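Local coordinates for GGDEF family protein (Vibrio cholerae, PDB 5GZS) that probably acts as a diguanylate cyclase that senses ligands in the periplasm, its periplasmic portion binding arginine through a domain of the solute-binding protein kind, at residues I76-Y84 and D135-L144; R207-V215 and A256-C264. One frame throughout, in Å; residues are numbered along the deposited sequence.

Contact 1. Residues I76-Y84 and D135-L144; sequences IEYTYLYSY and DGVVDAINQL. With ARG (arginine), chain B.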
loop_
_atom_site.group_PDB
_atom_site.type_symbol
_atom_site.label_atom_id
_atom_site.label_comp_id
_atom_site.label_asym_id
_atom_site.label_seq_id
_atom_site.Cartn_x
_atom_site.Cartn_y
_atom_site.Cartn_z
ATOM N N ILE A 76 8.837 -12.581 -21.803
ATOM C CA ILE A 76 8.146 -12.771 -20.533
ATOM C C ILE A 76 7.500 -14.157 -20.495
ATOM O O ILE A 76 7.529 -14.904 -21.470
ATOM C CB ILE A 76 7.048 -11.689 -20.263
ATOM C CG1 ILE A 76 5.885 -11.819 -21.249
ATOM C CG2 ILE A 76 7.633 -10.281 -20.249
ATOM C CD1 ILE A 76 4.862 -10.737 -21.112
ATOM N N GLU A 77 6.918 -14.490 -19.355
ATOM C CA GLU A 77 6.228 -15.751 -19.193
ATOM C C GLU A 77 4.917 -15.492 -18.445
ATOM O O GLU A 77 4.922 -15.058 -17.291
ATOM C CB GLU A 77 7.124 -16.736 -18.446
ATOM C CG GLU A 77 6.555 -18.110 -18.202
ATOM C CD GLU A 77 7.463 -18.909 -17.270
ATOM O OE1 GLU A 77 7.893 -18.320 -16.242
ATOM O OE2 GLU A 77 7.744 -20.105 -17.554
ATOM N N TYR A 78 3.792 -15.732 -19.105
ATOM C CA TYR A 78 2.500 -15.533 -18.448
ATOM C C TYR A 78 2.370 -16.529 -17.286
ATOM O O TYR A 78 2.607 -17.736 -17.450
ATOM C CB TYR A 78 1.353 -15.686 -19.441
ATOM C CG TYR A 78 1.117 -14.477 -20.318
ATOM C CD1 TYR A 78 1.888 -14.247 -21.450
ATOM C CD2 TYR A 78 0.100 -13.572 -20.029
ATOM C CE1 TYR A 78 1.657 -13.147 -22.248
ATOM C CE2 TYR A 78 -0.133 -12.483 -20.813
ATOM C CZ TYR A 78 0.641 -12.263 -21.915
ATOM O OH TYR A 78 0.391 -11.158 -22.711
ATOM N N THR A 79 2.013 -16.006 -16.116
ATOM C CA THR A 79 2.030 -16.778 -14.889
ATOM C C THR A 79 0.729 -16.593 -14.123
ATOM O O THR A 79 0.285 -15.465 -13.897
ATOM C CB THR A 79 3.228 -16.386 -14.000
ATOM O OG1 THR A 79 4.449 -16.747 -14.667
ATOM C CG2 THR A 79 3.165 -17.106 -12.636
ATOM N N TYR A 80 0.114 -17.710 -13.737
ATOM C CA TYR A 80 -1.255 -17.673 -13.224
ATOM C C TYR A 80 -1.400 -18.373 -11.876
ATOM O O TYR A 80 -0.690 -19.361 -11.570
ATOM C CB TYR A 80 -2.245 -18.309 -14.235
ATOM C CG TYR A 80 -2.202 -17.729 -15.646
ATOM C CD1 TYR A 80 -1.291 -18.218 -16.591
ATOM C CD2 TYR A 80 -3.087 -16.732 -16.039
ATOM C CE1 TYR A 80 -1.239 -17.719 -17.863
ATOM C CE2 TYR A 80 -3.057 -16.218 -17.327
ATOM C CZ TYR A 80 -2.114 -16.717 -18.234
ATOM O OH TYR A 80 -2.042 -16.224 -19.507
ATOM N N LEU A 81 -2.320 -17.834 -11.071
ATOM C CA LEU A 81 -2.896 -18.572 -9.952
ATOM C C LEU A 81 -4.087 -19.355 -10.492
ATOM O O LEU A 81 -5.082 -18.758 -10.931
ATOM C CB LEU A 81 -3.346 -17.636 -8.819
ATOM C CG LEU A 81 -4.113 -18.318 -7.670
ATOM C CD1 LEU A 81 -3.251 -19.362 -6.923
ATOM C CD2 LEU A 81 -4.641 -17.274 -6.729
ATOM N N TYR A 82 -3.988 -20.680 -10.492
ATOM C CA TYR A 82 -5.139 -21.497 -10.856
ATOM C C TYR A 82 -5.960 -21.862 -9.612
ATOM O O TYR A 82 -5.427 -22.325 -8.599
ATOM C CB TYR A 82 -4.699 -22.767 -11.581
ATOM C CG TYR A 82 -3.928 -22.513 -12.840
ATOM C CD1 TYR A 82 -4.581 -22.371 -14.062
ATOM C CD2 TYR A 82 -2.547 -22.414 -12.809
ATOM C CE1 TYR A 82 -3.876 -22.137 -15.219
ATOM C CE2 TYR A 82 -1.829 -22.183 -13.949
ATOM C CZ TYR A 82 -2.492 -22.034 -15.154
ATOM O OH TYR A 82 -1.755 -21.815 -16.286
ATOM N N SER A 83 -7.264 -21.675 -9.687
ATOM C CA SER A 83 -8.073 -21.919 -8.504
ATOM C C SER A 83 -9.537 -22.061 -8.855
ATOM O O SER A 83 -10.052 -21.437 -9.787
ATOM C CB SER A 83 -7.887 -20.796 -7.465
ATOM O OG SER A 83 -8.362 -19.529 -7.926
ATOM N N TYR A 84 -10.194 -22.921 -8.099
ATOM C CA TYR A 84 -11.621 -23.106 -8.221
ATOM C C TYR A 84 -12.242 -21.837 -7.664
ATOM O O TYR A 84 -12.065 -21.526 -6.482
ATOM C CB TYR A 84 -12.070 -24.387 -7.479
ATOM C CG TYR A 84 -11.841 -25.644 -8.295
ATOM C CD1 TYR A 84 -12.491 -25.815 -9.512
ATOM C CD2 TYR A 84 -10.969 -26.648 -7.870
ATOM C CE1 TYR A 84 -12.293 -26.941 -10.290
ATOM C CE2 TYR A 84 -10.766 -27.803 -8.648
ATOM C CZ TYR A 84 -11.437 -27.933 -9.862
ATOM O OH TYR A 84 -11.275 -29.039 -10.678
ATOM N N ASP A 135 -5.258 -25.128 -2.143
ATOM C CA ASP A 135 -6.228 -24.096 -2.385
ATOM C C ASP A 135 -6.097 -23.539 -3.762
ATOM O O ASP A 135 -7.044 -23.060 -4.346
ATOM C CB ASP A 135 -6.013 -22.978 -1.399
ATOM C CG ASP A 135 -6.509 -23.305 -0.054
ATOM O OD1 ASP A 135 -7.626 -23.778 0.046
ATOM O OD2 ASP A 135 -5.776 -23.084 0.901
ATOM N N GLY A 136 -4.881 -23.602 -4.260
ATOM C CA GLY A 136 -4.536 -23.030 -5.546
ATOM C C GLY A 136 -3.120 -23.333 -6.000
ATOM O O GLY A 136 -2.200 -23.498 -5.201
ATOM N N VAL A 137 -2.945 -23.385 -7.309
ATOM C CA VAL A 137 -1.653 -23.698 -7.883
ATOM C C VAL A 137 -1.103 -22.499 -8.653
ATOM O O VAL A 137 -1.836 -21.824 -9.390
ATOM C CB VAL A 137 -1.761 -24.919 -8.814
ATOM C CG1 VAL A 137 -0.834 -24.789 -10.035
ATOM C CG2 VAL A 137 -1.540 -26.212 -8.025
ATOM N N VAL A 138 0.181 -22.218 -8.461
ATOM C CA VAL A 138 0.827 -21.185 -9.243
ATOM C C VAL A 138 1.657 -21.831 -10.351
ATOM O O VAL A 138 2.602 -22.562 -10.070
ATOM C CB VAL A 138 1.710 -20.268 -8.361
ATOM C CG1 VAL A 138 2.643 -19.434 -9.214
ATOM C CG2 VAL A 138 0.829 -19.363 -7.504
ATOM N N ASP A 139 1.299 -21.578 -11.607
ATOM C CA ASP A 139 2.056 -22.152 -12.718
ATOM C C ASP A 139 1.944 -21.348 -14.015
ATOM O O ASP A 139 1.137 -20.412 -14.133
ATOM C CB ASP A 139 1.608 -23.589 -12.962
ATOM C CG ASP A 139 2.722 -24.468 -13.534
ATOM O OD1 ASP A 139 3.820 -23.948 -13.858
ATOM O OD2 ASP A 139 2.486 -25.688 -13.668
ATOM N N ALA A 140 2.761 -21.724 -14.994
ATOM C CA ALA A 140 2.893 -20.964 -16.242
ATOM C C ALA A 140 1.758 -21.206 -17.227
ATOM O O ALA A 140 0.871 -22.020 -16.990
ATOM C CB ALA A 140 4.199 -21.288 -16.899
ATOM N N ILE A 141 1.827 -20.495 -18.350
ATOM C CA ILE A 141 0.846 -20.578 -19.433
ATOM C C ILE A 141 0.687 -22.005 -19.957
ATOM O O ILE A 141 -0.377 -22.364 -20.452
ATOM C CB ILE A 141 1.230 -19.612 -20.606
ATOM C CG1 ILE A 141 0.111 -19.514 -21.648
ATOM C CG2 ILE A 141 2.529 -20.027 -21.255
ATOM C CD1 ILE A 141 0.350 -18.448 -22.688
ATOM N N ASN A 142 1.731 -22.824 -19.822
ATOM C CA ASN A 142 1.653 -24.254 -20.172
ATOM C C ASN A 142 0.422 -24.969 -19.621
ATOM O O ASN A 142 -0.126 -25.889 -20.241
ATOM C CB ASN A 142 2.897 -24.969 -19.674
ATOM C CG ASN A 142 4.169 -24.333 -20.191
ATOM O OD1 ASN A 142 4.495 -23.192 -19.845
ATOM N ND2 ASN A 142 4.893 -25.062 -21.028
ATOM N N GLN A 143 -0.018 -24.537 -18.451
ATOM C CA GLN A 143 -1.131 -25.191 -17.794
ATOM C C GLN A 143 -2.482 -24.571 -18.133
ATOM O O GLN A 143 -3.517 -25.160 -17.839
ATOM C CB GLN A 143 -0.929 -25.167 -16.286
ATOM C CG GLN A 143 0.398 -25.740 -15.820
ATOM C CD GLN A 143 0.592 -27.195 -16.219
ATOM O OE1 GLN A 143 -0.378 -27.938 -16.386
ATOM N NE2 GLN A 143 1.859 -27.620 -16.343
ATOM N N LEU A 144 -2.477 -23.406 -18.775
ATOM C CA LEU A 144 -3.702 -22.633 -18.937
ATOM C C LEU A 144 -4.826 -23.393 -19.645
ATOM O O LEU A 144 -5.927 -23.567 -19.088
ATOM C CB LEU A 144 -3.415 -21.333 -19.691
ATOM C CG LEU A 144 -4.603 -20.365 -19.668
ATOM C CD1 LEU A 144 -4.969 -20.048 -18.228
ATOM C CD2 LEU A 144 -4.290 -19.084 -20.420
HETATM N N ARG B . 10.272 -19.580 -15.680
HETATM C CA ARG B . 10.151 -20.216 -14.377
HETATM C C ARG B . 11.383 -21.059 -14.070
HETATM O O ARG B . 11.710 -21.322 -12.914
HETATM C CB ARG B . 8.899 -21.073 -14.321
HETATM C CG ARG B . 8.904 -22.243 -15.285
HETATM C CD ARG B . 7.497 -22.795 -15.371
HETATM N NE ARG B . 7.422 -23.981 -16.195
HETATM C CZ ARG B . 7.481 -23.969 -17.520
HETATM N NH1 ARG B . 7.630 -22.822 -18.176
HETATM N NH2 ARG B . 7.406 -25.111 -18.182
HETATM O OXT ARG B . 12.083 -21.498 -14.975
HETATM O O HOH W 1 5.854 -20.985 -20.210
#
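Y80 and Y82 pair with D139 and V137 as antiparallel strands whose axes approach to 4.7 Å, each couple exchanging two backbone hydrogen bonds; beyond the strand's end I141 N makes only a weak bond to Y78 O. The two tyrosines share one face of the sheet. With CG anti to its carbonyl carbon (chi1 -59°), Y82 lays its ring along the neighbouring strand, and its OH donates to A140 O at 2.7 Å. That bond arrives from above the carbonyl plane, while Q143 N reaches the same oxygen from the opposite face, so a buried acceptor at the strand's end is gripped twice. A leucine suits position 144 because its branched end meets both rings: CD1 lies over the face of Y80, 4.2 Å from the centroid, and packs 3.8 Å from Y82 CE1, while CD2 lies against the phenol end of Y80. The hydroxyl of Y80 bonds to Q203 of helix 189-218. At the A140 end of the pairing, the extended chain of E77 carries its carboxylate to the bound arginine: OE1 takes the ligand's N at 2.8 Å and OE2 takes its NH1 at 2.8 Å. The small A140 sets CB 3.9 Å from the ligand's CD and near E77 OE2. The pairing brings E77 and A140 to the arginine pocket, consistent with a family 3 solute-binding domain.

Contact 2. Residues R207-V215 and A256-C264; sequences RKQALRQSV and ACEMLLLKC
R212 of helix 189-218 reaches across to the end of helix 248-259 and lies with its guanidinium edge against the carbonyl of M259. NE donates to M259 O at 3.1 Å in a nearly straight bond (166°), and NH2 adds a weak one to the same oxygen. The acceptor lies in the guanidinium plane, although the donor stands well above the carbonyl plane. An extended chain from CG to NE gives arginine the length to span the gap. Its flat group is held between two aliphatic surfaces: K208 CB rests over one face, from the preceding turn of its own helix, and L261 CG lies on the opposite face, 3.7 Å from R212 NE. L261 can come round to that position because it leaves the helix with positive phi (56°) in a Schellman motif.

Further along, the side chains are apolar. L260 turns its CD2 into the branched end of L211, 3.6 Å from L211 CD2, the two leucines meeting at a slant. L211 CD2 also touches CG of M259, a selenomethionine whose chain bends twice and crosses the leucine at about a right angle; its SE lies 3.9 Å from K208 CE, so the lysine contributes its methylene length here. V215 forks between two neighbours, CG2 going to L260 CD2 at 4.0 Å and CG1 to L262 CD2 at 4.1 Å. M436 and R432 also pack on L211, while the C257–C264 disulfide ties the helix to the strand that follows.

The chemistry is thus divided: leucine and valine form a buried apolar seam, while R212 satisfies a carbonyl at the helix terminus, where the helix dipole probably favours a positive group.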
loop_
_atom_site.group_PDB
_atom_site.type_symbol
_atom_site.label_atom_id
_atom_site.label_comp_id
_atom_site.label_asym_id
_atom_site.label_seq_id
_atom_site.Cartn_x
_atom_site.Cartn_y
_atom_site.Cartn_z
ATOM N N ARG A 207 -9.035 -17.667 -21.991
ATOM C CA ARG A 207 -9.759 -17.127 -20.829
ATOM C C ARG A 207 -11.139 -16.553 -21.193
ATOM O O ARG A 207 -12.076 -16.746 -20.449
ATOM C CB ARG A 207 -8.903 -16.102 -20.119
ATOM C CG ARG A 207 -7.799 -16.824 -19.364
ATOM C CD ARG A 207 -6.633 -15.900 -19.093
ATOM N NE ARG A 207 -6.938 -14.964 -18.026
ATOM C CZ ARG A 207 -6.463 -13.734 -17.969
ATOM N NH1 ARG A 207 -5.646 -13.294 -18.910
ATOM N NH2 ARG A 207 -6.789 -12.959 -16.953
ATOM N N LYS A 208 -11.280 -15.933 -22.358
ATOM C CA LYS A 208 -12.596 -15.498 -22.801
ATOM C C LYS A 208 -13.559 -16.672 -22.992
ATOM O O LYS A 208 -14.731 -16.611 -22.633
ATOM C CB LYS A 208 -12.487 -14.728 -24.110
ATOM C CG LYS A 208 -12.020 -13.301 -23.933
ATOM C CD LYS A 208 -11.682 -12.703 -25.283
ATOM C CE LYS A 208 -11.445 -11.196 -25.204
ATOM N NZ LYS A 208 -10.966 -10.778 -26.542
ATOM N N GLN A 209 -13.049 -17.728 -23.619
ATOM C CA GLN A 209 -13.854 -18.895 -23.947
ATOM C C GLN A 209 -14.403 -19.536 -22.685
ATOM O O GLN A 209 -15.570 -19.924 -22.628
ATOM C CB GLN A 209 -13.027 -19.912 -24.736
ATOM C CG GLN A 209 -13.791 -21.169 -25.121
ATOM C CD GLN A 209 -13.053 -22.438 -24.744
ATOM O OE1 GLN A 209 -12.337 -22.479 -23.744
ATOM N NE2 GLN A 209 -13.223 -23.483 -25.546
ATOM N N ALA A 210 -13.553 -19.642 -21.670
ATOM C CA ALA A 210 -13.970 -20.219 -20.382
ATOM C C ALA A 210 -15.067 -19.327 -19.805
ATOM O O ALA A 210 -16.127 -19.811 -19.432
ATOM C CB ALA A 210 -12.813 -20.340 -19.427
ATOM N N LEU A 211 -14.812 -18.016 -19.812
ATOM C CA LEU A 211 -15.746 -17.044 -19.304
ATOM C C LEU A 211 -17.058 -17.103 -20.086
ATOM O O LEU A 211 -18.146 -17.143 -19.504
ATOM C CB LEU A 211 -15.155 -15.621 -19.367
ATOM C CG LEU A 211 -16.144 -14.539 -18.902
ATOM C CD1 LEU A 211 -16.745 -14.901 -17.554
ATOM C CD2 LEU A 211 -15.510 -13.166 -18.813
ATOM N N ARG A 212 -16.974 -17.114 -21.407
ATOM C CA ARG A 212 -18.197 -17.127 -22.187
ATOM C C ARG A 212 -18.984 -18.423 -21.994
ATOM O O ARG A 212 -20.224 -18.426 -22.013
ATOM C CB ARG A 212 -17.869 -16.860 -23.637
ATOM C CG ARG A 212 -17.447 -15.403 -23.766
ATOM C CD ARG A 212 -16.854 -15.044 -25.114
ATOM N NE ARG A 212 -16.205 -13.745 -24.980
ATOM C CZ ARG A 212 -15.489 -13.156 -25.928
ATOM N NH1 ARG A 212 -15.336 -13.749 -27.102
ATOM N NH2 ARG A 212 -14.932 -11.967 -25.700
ATOM N N GLN A 213 -18.284 -19.511 -21.727
ATOM C CA GLN A 213 -18.981 -20.754 -21.477
ATOM C C GLN A 213 -19.763 -20.637 -20.182
ATOM O O GLN A 213 -20.787 -21.299 -19.995
ATOM C CB GLN A 213 -18.015 -21.942 -21.432
ATOM C CG GLN A 213 -18.686 -23.250 -21.810
ATOM C CD GLN A 213 -19.661 -23.117 -22.998
ATOM O OE1 GLN A 213 -19.386 -22.432 -23.994
ATOM N NE2 GLN A 213 -20.798 -23.791 -22.896
ATOM N N SER A 214 -19.286 -19.779 -19.292
ATOM C CA SER A 214 -19.962 -19.595 -18.023
ATOM C C SER A 214 -21.260 -18.836 -18.218
ATOM O O SER A 214 -22.258 -19.101 -17.516
ATOM C CB SER A 214 -19.069 -18.854 -17.033
ATOM O OG SER A 214 -18.119 -19.730 -16.480
ATOM N N VAL A 215 -21.226 -17.881 -19.151
ATOM C CA VAL A 215 -22.414 -17.106 -19.493
ATOM C C VAL A 215 -23.503 -18.055 -19.976
ATOM O O VAL A 215 -24.620 -18.046 -19.458
ATOM C CB VAL A 215 -22.126 -16.056 -20.573
ATOM C CG1 VAL A 215 -23.420 -15.396 -21.054
ATOM C CG2 VAL A 215 -21.117 -15.031 -20.071
ATOM N N ALA A 256 -16.359 -4.756 -20.223
ATOM C CA ALA A 256 -16.795 -5.952 -19.537
ATOM C C ALA A 256 -17.991 -6.526 -20.272
ATOM O O ALA A 256 -18.115 -7.754 -20.401
ATOM C CB ALA A 256 -17.148 -5.671 -18.118
ATOM N N CYS A 257 -18.873 -5.656 -20.767
ATOM C CA CYS A 257 -20.056 -6.181 -21.475
ATOM C C CYS A 257 -19.610 -6.890 -22.765
ATOM O O CYS A 257 -20.280 -7.800 -23.256
ATOM C CB CYS A 257 -21.080 -5.082 -21.794
ATOM S SG CYS A 257 -21.933 -4.393 -20.357
ATOM N N GLU A 258 -18.463 -6.465 -23.286
ATOM C CA GLU A 258 -17.927 -7.022 -24.511
ATOM C C GLU A 258 -17.243 -8.343 -24.182
ATOM O O GLU A 258 -17.429 -9.346 -24.872
ATOM C CB GLU A 258 -16.971 -6.029 -25.177
ATOM C CG GLU A 258 -17.648 -5.228 -26.292
ATOM C CD GLU A 258 -17.218 -3.773 -26.333
ATOM O OE1 GLU A 258 -17.993 -2.943 -26.860
ATOM O OE2 GLU A 258 -16.118 -3.466 -25.825
HETATM N N MSE A 259 -16.481 -8.327 -23.095
HETATM C CA MSE A 259 -15.880 -9.521 -22.533
HETATM C C MSE A 259 -16.892 -10.680 -22.423
HETATM O O MSE A 259 -16.534 -11.839 -22.593
HETATM C CB MSE A 259 -15.291 -9.203 -21.146
HETATM C CG MSE A 259 -14.114 -10.083 -20.747
HETATM SE SE MSE A 259 -12.584 -9.518 -21.852
HETATM C CE MSE A 259 -11.589 -8.496 -20.547
ATOM N N LEU A 260 -18.154 -10.373 -22.139
ATOM C CA LEU A 260 -19.112 -11.429 -21.839
ATOM C C LEU A 260 -20.079 -11.684 -22.986
ATOM O O LEU A 260 -20.965 -12.537 -22.883
ATOM C CB LEU A 260 -19.907 -11.092 -20.579
ATOM C CG LEU A 260 -19.142 -10.801 -19.294
ATOM C CD1 LEU A 260 -19.969 -9.827 -18.450
ATOM C CD2 LEU A 260 -18.893 -12.091 -18.532
ATOM N N LEU A 261 -19.897 -10.939 -24.068
ATOM C CA LEU A 261 -20.754 -11.004 -25.245
ATOM C C LEU A 261 -22.200 -10.761 -24.898
ATOM O O LEU A 261 -23.099 -11.324 -25.530
ATOM C CB LEU A 261 -20.618 -12.339 -25.963
ATOM C CG LEU A 261 -19.310 -12.579 -26.712
ATOM C CD1 LEU A 261 -19.551 -13.723 -27.661
ATOM C CD2 LEU A 261 -18.860 -11.333 -27.456
ATOM N N LEU A 262 -22.420 -9.905 -23.903
ATOM C CA LEU A 262 -23.737 -9.348 -23.661
ATOM C C LEU A 262 -23.854 -7.986 -24.323
ATOM O O LEU A 262 -22.869 -7.267 -24.474
ATOM C CB LEU A 262 -24.003 -9.196 -22.173
ATOM C CG LEU A 262 -23.634 -10.341 -21.249
ATOM C CD1 LEU A 262 -23.619 -9.781 -19.882
ATOM C CD2 LEU A 262 -24.651 -11.481 -21.358
ATOM N N LYS A 263 -25.068 -7.604 -24.672
ATOM C CA LYS A 263 -25.293 -6.303 -25.273
ATOM C C LYS A 263 -25.771 -5.327 -24.206
ATOM O O LYS A 263 -26.769 -5.567 -23.539
ATOM C CB LYS A 263 -26.308 -6.413 -26.423
ATOM C CG LYS A 263 -27.331 -7.518 -26.248
ATOM C CD LYS A 263 -28.082 -7.843 -27.553
ATOM C CE LYS A 263 -27.138 -8.375 -28.608
ATOM N NZ LYS A 263 -27.876 -8.985 -29.753
ATOM N N CYS A 264 -25.054 -4.225 -24.048
ATOM C CA CYS A 264 -25.432 -3.217 -23.072
ATOM C C CYS A 264 -25.664 -1.910 -23.752
ATOM O O CYS A 264 -24.928 -1.519 -24.653
ATOM C CB CYS A 264 -24.359 -3.002 -22.007
ATOM S SG CYS A 264 -23.780 -4.436 -21.208
#

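Contact 1 is buried, 15 of its 16 touching residues being so, whereas contact 2 is partly buried, with L261 exposed at its border. The centres lie 21 Å apart, yet helix 189-218 joins them: it packs on Y78, I141 and L144 of contact 1 and supplies segment 207-215 of contact 2. R207 makes the direct link, its CD 4.0 Å from Y80 CE2. Backbone pairing and tyrosine packing dominate in the strands beside the arginine pocket; in contact 2 one side chain makes the bonds across, and leucines, V215 and the selenomethionine M259 supply most apolar packing. Contact 1 belongs to the arginine-binding region, and contact 2 seats helix 189-218 against the second solute-binding-like region.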